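Local structure of fructuronate-tagaturonate epimerase UxaE from Cohnella laeviribosi in complex with 1 glycerol (Cohnella laeviribosi, 6IL9) at residues Glu396-Glu399 / Glu400-Tyr404. The protein interconverts fructuronate and tagaturonate as a zinc-containing TIM-barrel epimerase. Numbering follows the deposited sequence.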
loop_
_atom_site.group_PDB
_atom_site.type_symbol
_atom_site.label_atom_id
_atom_site.label_comp_id
_atom_site.label_asym_id
_atom_site.label_seq_id
_atom_site.Cartn_x
_atom_site.Cartn_y
_atom_site.Cartn_z
ATOM N N GLU A 396 -7.784 -23.126 11.015
ATOM C CA GLU A 396 -8.948 -23.234 11.880
ATOM C C GLU A 396 -9.859 -22.020 11.793
ATOM O O GLU A 396 -11.054 -22.137 12.092
ATOM C CB GLU A 396 -8.490 -23.452 13.322
ATOM C CG GLU A 396 -7.948 -24.848 13.564
ATOM C CD GLU A 396 -7.237 -24.985 14.902
ATOM O OE1 GLU A 396 -7.217 -24.004 15.684
ATOM O OE2 GLU A 396 -6.689 -26.078 15.158
ATOM N N HIS A 397 -9.335 -20.860 11.396
ATOM C CA HIS A 397 -10.097 -19.618 11.405
ATOM C C HIS A 397 -10.217 -18.984 10.024
ATOM O O HIS A 397 -10.640 -17.833 9.916
ATOM C CB HIS A 397 -9.468 -18.625 12.386
ATOM C CG HIS A 397 -9.484 -19.102 13.804
ATOM N ND1 HIS A 397 -10.602 -18.998 14.604
ATOM C CD2 HIS A 397 -8.532 -19.699 14.559
ATOM C CE1 HIS A 397 -10.336 -19.508 15.794
ATOM N NE2 HIS A 397 -9.087 -19.939 15.794
ATOM N N PHE A 398 -9.888 -19.730 8.968
ATOM C CA PHE A 398 -9.828 -19.161 7.624
ATOM C C PHE A 398 -11.154 -18.523 7.213
ATOM O O PHE A 398 -11.173 -17.446 6.600
ATOM C CB PHE A 398 -9.426 -20.268 6.657
ATOM C CG PHE A 398 -9.256 -19.825 5.244
ATOM C CD1 PHE A 398 -8.279 -18.913 4.901
ATOM C CD2 PHE A 398 -10.049 -20.360 4.247
ATOM C CE1 PHE A 398 -8.100 -18.532 3.585
ATOM C CE2 PHE A 398 -9.880 -19.971 2.930
ATOM C CZ PHE A 398 -8.912 -19.060 2.604
ATOM N N GLU A 399 -12.275 -19.172 7.546
ATOM C CA GLU A 399 -13.577 -18.668 7.123
ATOM C C GLU A 399 -13.831 -17.248 7.625
ATOM O O GLU A 399 -14.466 -16.450 6.928
ATOM C CB GLU A 399 -14.676 -19.617 7.609
ATOM C CG GLU A 399 -15.819 -19.824 6.632
ATOM C CD GLU A 399 -17.105 -20.292 7.316
ATOM O OE1 GLU A 399 -17.017 -20.918 8.394
ATOM O OE2 GLU A 399 -18.203 -20.026 6.775
ATOM N N GLU A 400 -13.338 -16.913 8.824
ATOM C CA GLU A 400 -13.516 -15.558 9.342
ATOM C C GLU A 400 -12.810 -14.530 8.468
ATOM O O GLU A 400 -13.297 -13.406 8.307
ATOM C CB GLU A 400 -13.002 -15.470 10.783
ATOM C CG GLU A 400 -13.574 -16.539 11.700
ATOM C CD GLU A 400 -12.679 -16.841 12.893
ATOM O OE1 GLU A 400 -11.919 -15.948 13.308
ATOM O OE2 GLU A 400 -12.725 -17.979 13.409
ATOM N N ALA A 401 -11.677 -14.902 7.883
ATOM C CA ALA A 401 -10.899 -13.957 7.103
ATOM C C ALA A 401 -11.410 -13.832 5.666
ATOM O O ALA A 401 -11.276 -12.763 5.055
ATOM C CB ALA A 401 -9.429 -14.379 7.160
ATOM N N THR A 402 -12.025 -14.886 5.118
ATOM C CA THR A 402 -12.595 -14.775 3.778
ATOM C C THR A 402 -13.766 -13.802 3.727
ATOM O O THR A 402 -14.159 -13.385 2.633
ATOM C CB THR A 402 -13.040 -16.145 3.253
ATOM O OG1 THR A 402 -14.123 -16.650 4.050
ATOM C CG2 THR A 402 -11.886 -17.126 3.279
ATOM N N ALA A 403 -14.323 -13.423 4.879
ATOM C CA ALA A 403 -15.346 -12.386 4.897
ATOM C C ALA A 403 -14.791 -11.015 4.525
ATOM O O ALA A 403 -15.557 -10.151 4.090
ATOM C CB ALA A 403 -16.006 -12.335 6.279
ATOM N N TYR A 404 -13.476 -10.804 4.666
ATOM C CA TYR A 404 -12.832 -9.516 4.420
ATOM C C TYR A 404 -12.081 -9.444 3.100
ATOM O O TYR A 404 -11.853 -8.340 2.591
ATOM C CB TYR A 404 -11.827 -9.204 5.532
ATOM C CG TYR A 404 -12.452 -8.904 6.865
ATOM C CD1 TYR A 404 -13.044 -7.673 7.110
ATOM C CD2 TYR A 404 -12.439 -9.839 7.881
ATOM C CE1 TYR A 404 -13.616 -7.386 8.332
ATOM C CE2 TYR A 404 -13.008 -9.563 9.107
ATOM C CZ TYR A 404 -13.595 -8.333 9.326
ATOM O OH TYR A 404 -14.164 -8.048 10.546
#
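A local contact between side chains three and four residues apart, His397 with Glu400 and Phe398 with Thr402, finishes the last turns of helix 384-402. His397 ND1 donates to Glu400 OE2 at 2.6 Å in a nearly straight bond, 162° at the hydrogen. The oxygen lies at the ring edge, in the ring plane, and is met on its syn side, while the two planes stand 75° apart. In both residues CG lies beside the backbone N and anti to the carbonyl carbon, which sends the side chains the same way and lets the long glutamate reach an imidazole one turn back. With an alanine at His397, the Glu400 carboxylate would probably lose this donor and be freer to swing. The helix belongs to the segment that follows the last strand of the TIM barrel, and here it packs on helices 432-440 and 442-446. Phe398 faces inward, touching Leu437 and Leu411, with Thr402 CG2 over one ring face, 3.7 Å from the centroid, a CH-pi contact. Threonine suits this place twice, since its OG1 gives a 2.9 Å hydrogen bond to Glu399 O. As the helix nears its end, Phe398 O is shared by the i+3 donor Ala401 N at 2.9 Å and the i+4 donor Thr402 N at 3.1 Å. The small methyl of Ala401 touches Ile440 and Leu444.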